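Local atomic coordinates of DMATS type aromatic prenyltransferase (Streptomyces coelicolor, PDB entry 6ZS0), a protein that probably catalyses the transfer of a dimethylallyl group to carbon 5 of the indole ring of tryptophan, using an ABBA-barrel prenyltransferase fold. Residues Phe66-Arg71 against Pro76-Leu81; Ser303-Ala308 against Val339-Ser344; Cys136-Glu139 against Val145-Val148; Leu17-Gly22 against Ala26-Tyr31. All coordinates share one frame; numbering follows the deposited sequence. Where two conformers were deposited one is given.

Interaction 1: Phe66-Arg71 against Pro76-Leu81; sequences FSLSFR and PAMRVL
S67 and S69 from one strand and A77 and R79 from the other grip a single water. It donates to A77 O at 2.9 Å and accepts from R79 NH1 at 2.9 Å, in the plane of the guanidinium. S67 OG and, in one of its two conformers, S69 OG complete the four bonds; S69 OG also bonds T340 OG1. R79 runs extended from CG to NE, and the turn about CD-NE (chi4 74°) brings the guanidinium round so that NH1 meets the water. Beneath this cluster, 66-71 and 76-81 form an antiparallel hairpin, with paired backbone bonds at S67 with R79 and S69 with A77; the shortest joins S69 N to A77 O at 2.8 Å.

On the other face the packing is apolar. F66 lies alongside M78 and V80, its CD2 3.9 Å from M78 CE and its CE2 3.7 Å from V80 CG2, while L68 CD2 meets M78 CB at 3.7 Å. L14 and L17 of helix 6-20 also touch the F66 ring. With an alanine in place of F66, M78 CE and V80 CG2 would probably lose their aromatic neighbour and a gap would open under helix 6-20. The hairpin thus has two chemistries, a greasy face that receives the outer helices and a hydrated polar face consistent with the barrel interior.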
# COMPACT_ATOMS: atom_id res chain seq x y z
N PHE A 66 1.48 -0.15 -7.19
CA PHE A 66 1.57 1.32 -7.30
C PHE A 66 0.38 1.95 -6.59
O PHE A 66 -0.64 1.28 -6.34
CB PHE A 66 1.58 1.77 -8.75
CG PHE A 66 2.75 1.22 -9.51
CD1 PHE A 66 2.60 0.13 -10.35
CD2 PHE A 66 4.01 1.77 -9.35
CE1 PHE A 66 3.68 -0.39 -11.06
CE2 PHE A 66 5.09 1.25 -10.05
CZ PHE A 66 4.92 0.19 -10.92
N SER A 67 0.53 3.21 -6.23
CA SER A 67 -0.63 4.00 -5.76
C SER A 67 -0.50 5.43 -6.25
O SER A 67 0.62 5.93 -6.40
CB SER A 67 -0.81 3.89 -4.27
OG SER A 67 0.25 4.51 -3.54
N LEU A 68 -1.65 6.07 -6.44
CA LEU A 68 -1.75 7.53 -6.67
C LEU A 68 -2.66 8.11 -5.62
O LEU A 68 -3.82 7.63 -5.50
CB LEU A 68 -2.30 7.80 -8.06
CG LEU A 68 -1.36 7.48 -9.21
CD1 LEU A 68 -2.04 7.68 -10.55
CD2 LEU A 68 -0.10 8.31 -9.14
N SER A 69 -2.17 9.10 -4.88
CA SER A 69 -2.89 9.82 -3.80
C SER A 69 -3.23 11.24 -4.27
O SER A 69 -2.28 12.01 -4.58
CB SER A 69 -2.12 9.87 -2.53
OG SER A 69 -1.80 8.57 -2.08
N PHE A 70 -4.51 11.57 -4.23
CA PHE A 70 -5.10 12.83 -4.73
C PHE A 70 -5.47 13.71 -3.52
O PHE A 70 -6.27 13.30 -2.70
CB PHE A 70 -6.27 12.47 -5.64
CG PHE A 70 -5.90 11.62 -6.84
CD1 PHE A 70 -6.00 10.23 -6.81
CD2 PHE A 70 -5.41 12.21 -8.01
CE1 PHE A 70 -5.67 9.46 -7.91
CE2 PHE A 70 -5.07 11.43 -9.11
CZ PHE A 70 -5.20 10.06 -9.05
N ARG A 71 -4.93 14.94 -3.46
CA ARG A 71 -5.21 15.97 -2.42
C ARG A 71 -5.74 17.21 -3.17
O ARG A 71 -5.23 17.51 -4.24
CB ARG A 71 -3.94 16.26 -1.61
CG ARG A 71 -4.16 17.11 -0.36
N PRO A 76 -0.89 14.96 -8.15
CA PRO A 76 -1.04 13.59 -7.70
C PRO A 76 0.29 13.11 -7.07
O PRO A 76 1.36 13.54 -7.57
CB PRO A 76 -1.36 12.79 -8.97
CG PRO A 76 -1.77 13.82 -9.99
CD PRO A 76 -1.14 15.14 -9.59
N ALA A 77 0.24 12.38 -5.95
CA ALA A 77 1.43 11.81 -5.28
C ALA A 77 1.53 10.32 -5.60
O ALA A 77 0.60 9.57 -5.27
CB ALA A 77 1.37 12.02 -3.81
N MET A 78 2.64 9.91 -6.18
CA MET A 78 2.80 8.50 -6.61
C MET A 78 3.64 7.76 -5.59
O MET A 78 4.65 8.32 -5.12
CB MET A 78 3.44 8.44 -7.97
CG MET A 78 3.67 7.06 -8.44
SD MET A 78 4.33 7.13 -10.10
CE MET A 78 4.84 5.42 -10.31
N ARG A 79 3.22 6.55 -5.27
CA ARG A 79 4.05 5.62 -4.48
C ARG A 79 4.25 4.32 -5.23
O ARG A 79 3.38 3.92 -6.03
CB ARG A 79 3.44 5.33 -3.11
CG ARG A 79 3.35 6.55 -2.22
CD ARG A 79 2.56 6.23 -0.97
NE ARG A 79 2.73 7.31 -0.01
CZ ARG A 79 2.15 8.50 -0.11
NH1 ARG A 79 1.34 8.77 -1.13
NH2 ARG A 79 2.37 9.42 0.81
N VAL A 80 5.34 3.64 -4.90
CA VAL A 80 5.56 2.24 -5.33
C VAL A 80 5.88 1.42 -4.09
O VAL A 80 6.70 1.86 -3.26
CB VAL A 80 6.66 2.09 -6.38
CG1 VAL A 80 7.99 2.62 -5.88
CG2 VAL A 80 6.77 0.65 -6.84
N LEU A 81 5.18 0.30 -3.95
CA LEU A 81 5.33 -0.65 -2.85
C LEU A 81 6.08 -1.86 -3.40
O LEU A 81 5.72 -2.37 -4.48
CB LEU A 81 3.96 -1.07 -2.33
CG LEU A 81 3.98 -2.08 -1.18
CD1 LEU A 81 4.46 -1.42 0.10
CD2 LEU A 81 2.61 -2.67 -1.00
O HOH W 1 0.14 7.40 -3.43

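Interaction 2: Ser303-Ala308 against Val339-Ser344; sequences SVLHRA and VTAYLS
L305 CD1 presses on A341 CB at 3.7 Å, the tightest point between helix 303-308 and strand 339-344. The leucine gets there because CG stands anti to the backbone N (chi1 -177°), which carries the branch from the helix flank down to the sheet. The same methyl lies more loosely against L343 CD2, at 4.3 Å. One turn further on, A308 CB points toward the strand and meets L343 CD1 at 4.1 Å, leaving L343 with one methyl near each helix residue. L288 and A291 of helix 284-297 also pack on L305, and L17 of helix 6-20 touches A308.

The opposite flank of the helix is another matter. H306 and R307 are exposed and keep well away from the strand; the R307 guanidinium folds back over its own helix, with V304 CA 4.1 Å above its plane. The short helix and strand segments run nearly parallel, at 8°, with their axes 11.1 Å apart at closest approach. This is the layering of an ABBA barrel, an outer helix laid on a strand of the inner sheet. With methyl contacts alone joining the two segments, the helix is held by hydrophobic burial and shape, while its polar residues turn to solvent.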
# COMPACT_ATOMS: atom_id res chain seq x y z
N SER A 303 -9.50 12.60 -14.27
CA SER A 303 -8.90 12.28 -15.60
C SER A 303 -7.49 11.67 -15.44
O SER A 303 -7.14 10.79 -16.23
CB SER A 303 -8.89 13.50 -16.51
OG SER A 303 -8.00 14.48 -16.03
N VAL A 304 -6.71 12.08 -14.43
CA VAL A 304 -5.36 11.51 -14.21
C VAL A 304 -5.50 10.01 -13.90
O VAL A 304 -4.71 9.23 -14.41
CB VAL A 304 -4.56 12.26 -13.13
CG1 VAL A 304 -3.35 11.47 -12.64
CG2 VAL A 304 -4.09 13.62 -13.61
N LEU A 305 -6.50 9.62 -13.11
CA LEU A 305 -6.67 8.18 -12.76
C LEU A 305 -7.04 7.37 -14.01
O LEU A 305 -6.56 6.25 -14.13
CB LEU A 305 -7.71 8.02 -11.66
CG LEU A 305 -7.91 6.59 -11.16
CD1 LEU A 305 -6.66 6.01 -10.50
CD2 LEU A 305 -9.08 6.53 -10.20
N HIS A 306 -7.83 7.94 -14.93
CA HIS A 306 -8.14 7.27 -16.23
C HIS A 306 -6.86 7.05 -17.03
O HIS A 306 -6.67 5.94 -17.57
CB HIS A 306 -9.18 8.06 -17.04
CG HIS A 306 -10.53 8.06 -16.44
ND1 HIS A 306 -10.79 8.65 -15.23
CD2 HIS A 306 -11.71 7.56 -16.88
CE1 HIS A 306 -12.06 8.50 -14.93
NE2 HIS A 306 -12.65 7.86 -15.94
N ARG A 307 -5.98 8.04 -17.09
CA ARG A 307 -4.68 7.91 -17.79
C ARG A 307 -3.79 6.90 -17.05
O ARG A 307 -3.05 6.18 -17.73
CB ARG A 307 -3.99 9.26 -17.91
CG ARG A 307 -4.75 10.22 -18.82
CD ARG A 307 -3.96 11.48 -19.14
NE ARG A 307 -4.47 12.62 -18.39
CZ ARG A 307 -3.76 13.39 -17.56
NH1 ARG A 307 -2.47 13.15 -17.33
NH2 ARG A 307 -4.36 14.40 -16.95
N ALA A 308 -3.87 6.87 -15.71
CA ALA A 308 -3.04 5.96 -14.89
C ALA A 308 -3.36 4.52 -15.26
O ALA A 308 -2.45 3.73 -15.42
CB ALA A 308 -3.28 6.24 -13.43
N VAL A 339 -7.63 11.09 -1.29
CA VAL A 339 -8.23 9.85 -1.87
C VAL A 339 -7.11 9.08 -2.57
O VAL A 339 -6.38 9.68 -3.37
CB VAL A 339 -9.38 10.16 -2.84
CG1 VAL A 339 -9.83 8.92 -3.58
CG2 VAL A 339 -10.53 10.80 -2.09
N THR A 340 -6.97 7.80 -2.30
CA THR A 340 -5.85 7.01 -2.84
C THR A 340 -6.40 5.82 -3.60
O THR A 340 -7.30 5.18 -3.09
CB THR A 340 -4.87 6.60 -1.75
OG1 THR A 340 -4.41 7.76 -1.05
CG2 THR A 340 -3.66 5.89 -2.31
N ALA A 341 -5.86 5.57 -4.80
CA ALA A 341 -6.14 4.38 -5.63
C ALA A 341 -4.90 3.53 -5.61
O ALA A 341 -3.85 4.02 -5.95
CB ALA A 341 -6.54 4.77 -7.04
N TYR A 342 -5.05 2.27 -5.18
CA TYR A 342 -3.98 1.25 -5.21
C TYR A 342 -4.12 0.49 -6.51
O TYR A 342 -5.21 -0.07 -6.77
CB TYR A 342 -4.05 0.37 -3.95
CG TYR A 342 -3.73 1.18 -2.73
CD1 TYR A 342 -4.71 1.97 -2.14
CD2 TYR A 342 -2.44 1.31 -2.27
CE1 TYR A 342 -4.42 2.80 -1.07
CE2 TYR A 342 -2.13 2.14 -1.21
CZ TYR A 342 -3.12 2.90 -0.62
OH TYR A 342 -2.81 3.74 0.42
N LEU A 343 -3.05 0.47 -7.30
CA LEU A 343 -3.05 -0.02 -8.69
C LEU A 343 -2.17 -1.25 -8.82
O LEU A 343 -0.96 -1.19 -8.49
CB LEU A 343 -2.58 1.10 -9.62
CG LEU A 343 -3.37 2.41 -9.49
CD1 LEU A 343 -2.77 3.52 -10.35
CD2 LEU A 343 -4.84 2.21 -9.81
N SER A 344 -2.76 -2.32 -9.33
CA SER A 344 -2.13 -3.64 -9.48
C SER A 344 -1.17 -3.62 -10.67
O SER A 344 -1.57 -3.17 -11.74
CB SER A 344 -3.20 -4.70 -9.64
OG SER A 344 -4.00 -4.80 -8.46

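Interaction 3: Cys136-Glu139 against Val145-Val148; sequences CALE and VPGV
E139, G147 and V148 give up the most surface where strand 136-139 meets the segment 145-148, which becomes strand at G147, and they divide the contact between backbone pairing and side-chain packing. E139 and G147 form an antiparallel hydrogen-bonded pair. E139 N donates to G147 O at 2.9 Å with an N-H...O angle of 158°. The return bond, from G147 N to E139 O, is longer, at 3.1 Å, and more bent at 143°, although its donor lies in the carbonyl plane on a lone pair. P146 CB also lies 3.2 Å from E139 O, just before the second segment enters its strand.

The E139 side chain leaves anti to its own amide nitrogen; only its CB touches the G147 backbone, with E139 CB 4.0 Å from G147 N, and the extended chain then leads on toward strand 77-82. A beta carbon built on G147 would lie 3.3 Å from E139 OE1, so a side chain here would probably crowd the carboxylate. OE1 is engaged by R141 in a salt bridge, and the E139 side chain also touches R79 with its stem and A77 with its carboxylate end.

V148 turns to the other face. Its CG2 runs side by side with L138, 3.8 Å from L138 CD2, and its CG1 reaches C136 SG in the conformer described. M105 of helix 91-109 packs on both C136 and L138. This beta hairpin of the barrel therefore keeps its charge on the E139 face, balanced by a neighbouring arginine, and gives the helical layer an apolar surface.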
# COMPACT_ATOMS: atom_id res chain seq x y z
N CYS A 136 8.60 -2.21 1.55
CA CYS A 136 9.03 -0.81 1.47
C CYS A 136 8.11 -0.08 0.50
O CYS A 136 7.90 -0.58 -0.61
CB CYS A 136 10.48 -0.75 1.06
SG CYS A 136 11.12 0.93 1.10
N ALA A 137 7.58 1.08 0.91
CA ALA A 137 6.88 1.98 -0.03
C ALA A 137 7.74 3.23 -0.22
O ALA A 137 8.21 3.80 0.77
CB ALA A 137 5.53 2.35 0.49
N LEU A 138 7.91 3.60 -1.45
CA LEU A 138 8.66 4.81 -1.84
C LEU A 138 7.67 5.85 -2.38
O LEU A 138 6.95 5.55 -3.32
CB LEU A 138 9.68 4.39 -2.89
CG LEU A 138 10.72 3.39 -2.36
CD1 LEU A 138 11.43 2.65 -3.46
CD2 LEU A 138 11.70 4.10 -1.46
N GLU A 139 7.63 7.02 -1.75
CA GLU A 139 6.87 8.17 -2.29
C GLU A 139 7.77 8.88 -3.29
O GLU A 139 8.86 9.36 -2.89
CB GLU A 139 6.45 9.15 -1.20
CG GLU A 139 5.49 10.21 -1.77
CD GLU A 139 5.24 11.42 -0.90
OE1 GLU A 139 5.81 11.48 0.22
OE2 GLU A 139 4.49 12.33 -1.37
N VAL A 145 14.59 12.56 -4.28
CA VAL A 145 14.78 12.04 -2.89
C VAL A 145 13.42 11.57 -2.40
O VAL A 145 12.54 12.40 -2.13
CB VAL A 145 15.40 13.07 -1.93
CG1 VAL A 145 15.61 12.49 -0.54
CG2 VAL A 145 16.71 13.61 -2.46
N PRO A 146 13.17 10.25 -2.31
CA PRO A 146 11.82 9.78 -2.01
C PRO A 146 11.52 9.77 -0.52
O PRO A 146 12.43 9.83 0.29
CB PRO A 146 11.86 8.35 -2.56
CG PRO A 146 13.24 7.90 -2.22
CD PRO A 146 14.12 9.13 -2.43
N GLY A 147 10.23 9.70 -0.18
CA GLY A 147 9.81 9.34 1.18
C GLY A 147 9.91 7.84 1.29
O GLY A 147 9.62 7.18 0.29
N VAL A 148 10.36 7.33 2.42
CA VAL A 148 10.51 5.87 2.64
C VAL A 148 9.61 5.43 3.80
O VAL A 148 9.69 6.01 4.88
CB VAL A 148 11.98 5.50 2.88
CG1 VAL A 148 12.15 4.03 3.23
CG2 VAL A 148 12.83 5.87 1.67

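Interaction 4: Leu17-Gly22 against Ala26-Tyr31; sequences LGSVAG and ADVETY
V28 points its side chain directly at G18, and one methyl does nearly all the touching. CG2 of V28 stands anti to the carbonyl carbon and beside the amide nitrogen of its own residue, which aims it at the backbone of the first helix. There it lies 4.0 Å from G18 CA, the same from G18 C, and 4.2 Å from S19 N. The contact is thus methyl against bare main chain. A beta carbon on G18 would point the same way and lie about 2.9 Å from V28 CG2, too close, so the missing side chain is probably what lets the helices come this near, their nearest CA atoms (G18 and V28) being 6.0 Å apart.

S19 stands at the exposed border, its OG 4.4 Å from V28 CG2 and hydrogen-bonded back to R15 O in its own helix. The first helix ends in a Schellman motif at G22, whose positive phi of 86° helps turn the chain into helix 25-39. L23 in this turn and R15 also touch V28. The arrangement is two consecutive helices joined by a short turn on the outer layer of the barrel. Since a single methyl on a glycine carries it, its closeness rests on van der Waals fit and on the short connection, without polar bonds between the two segments.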
# COMPACT_ATOMS: atom_id res chain seq x y z
N LEU A 17 3.50 5.64 -15.41
CA LEU A 17 2.69 6.20 -14.31
C LEU A 17 3.34 7.47 -13.78
O LEU A 17 2.60 8.42 -13.52
CB LEU A 17 2.54 5.16 -13.19
CG LEU A 17 1.55 4.05 -13.42
CD1 LEU A 17 1.73 2.99 -12.33
CD2 LEU A 17 0.11 4.58 -13.44
N GLY A 18 4.66 7.49 -13.62
CA GLY A 18 5.40 8.67 -13.13
C GLY A 18 5.13 9.88 -14.02
O GLY A 18 4.90 10.97 -13.48
N SER A 19 5.10 9.67 -15.32
CA SER A 19 4.85 10.77 -16.30
C SER A 19 3.42 11.26 -16.16
O SER A 19 3.21 12.50 -16.12
CB SER A 19 5.15 10.34 -17.69
OG SER A 19 6.46 9.82 -17.76
N VAL A 20 2.46 10.34 -16.05
CA VAL A 20 1.04 10.68 -15.81
C VAL A 20 0.95 11.54 -14.53
O VAL A 20 0.15 12.47 -14.53
CB VAL A 20 0.15 9.42 -15.73
CG1 VAL A 20 -1.25 9.73 -15.22
CG2 VAL A 20 0.07 8.73 -17.08
N ALA A 21 1.75 11.24 -13.50
CA ALA A 21 1.74 11.94 -12.20
C ALA A 21 2.51 13.28 -12.28
O ALA A 21 2.58 13.98 -11.25
CB ALA A 21 2.31 11.04 -11.13
N GLY A 22 3.07 13.60 -13.44
CA GLY A 22 3.77 14.88 -13.70
C GLY A 22 5.24 14.88 -13.31
O GLY A 22 5.84 15.98 -13.34
N ALA A 26 13.90 13.11 -15.59
CA ALA A 26 15.08 12.93 -14.69
C ALA A 26 14.66 12.14 -13.44
O ALA A 26 15.27 11.12 -13.17
CB ALA A 26 15.67 14.27 -14.32
N ASP A 27 13.60 12.58 -12.77
CA ASP A 27 13.04 11.94 -11.55
C ASP A 27 12.54 10.53 -11.88
O ASP A 27 12.78 9.61 -11.08
CB ASP A 27 11.94 12.78 -10.92
CG ASP A 27 12.46 14.01 -10.21
OD1 ASP A 27 11.64 14.82 -9.85
OD2 ASP A 27 13.71 14.11 -9.99
N VAL A 28 11.90 10.35 -13.02
CA VAL A 28 11.37 9.02 -13.43
C VAL A 28 12.56 8.07 -13.62
O VAL A 28 12.48 6.92 -13.17
CB VAL A 28 10.51 9.15 -14.69
CG1 VAL A 28 10.42 7.86 -15.47
CG2 VAL A 28 9.13 9.66 -14.32
N GLU A 29 13.63 8.54 -14.27
CA GLU A 29 14.86 7.73 -14.47
C GLU A 29 15.46 7.38 -13.11
O GLU A 29 15.78 6.22 -12.91
CB GLU A 29 15.84 8.45 -15.39
CG GLU A 29 15.70 8.02 -16.84
CD GLU A 29 16.21 6.61 -17.12
N THR A 30 15.56 8.33 -12.20
CA THR A 30 16.09 8.10 -10.83
C THR A 30 15.28 6.96 -10.18
O THR A 30 15.88 6.03 -9.67
CB THR A 30 16.11 9.38 -10.02
OG1 THR A 30 17.05 10.19 -10.73
CG2 THR A 30 16.53 9.18 -8.57
N TYR A 31 13.96 7.05 -10.24
CA TYR A 31 13.08 6.15 -9.45
C TYR A 31 12.98 4.77 -10.10
O TYR A 31 12.86 3.77 -9.37
CB TYR A 31 11.73 6.84 -9.23
CG TYR A 31 11.78 7.99 -8.26
CD1 TYR A 31 12.50 7.88 -7.08
CD2 TYR A 31 11.12 9.18 -8.51
CE1 TYR A 31 12.52 8.90 -6.15
CE2 TYR A 31 11.14 10.22 -7.59
CZ TYR A 31 11.87 10.09 -6.42
OH TYR A 31 11.89 11.06 -5.48

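Interactions 1 and 3 are beta hairpins of the same barrel sheet, joined edge to edge where V80 O meets L138 N at 2.8 Å; both pair backbones and carry polar groups on one face. Strand 339-344 of interaction 2 flanks 66-71 on its other edge, so three of the four contacts share the sheet. Interaction 2 lays a helix on that sheet and interaction 4 joins two helices outside it; both rely on methyl packing. L17 touches both F66 and A308. Interactions 1, 2 and 3 are buried; interaction 4, its centre about 19 Å from the centre of the chain (about 9 Å for interaction 1), is buried at G18 and V28 but reaches the surface at S19.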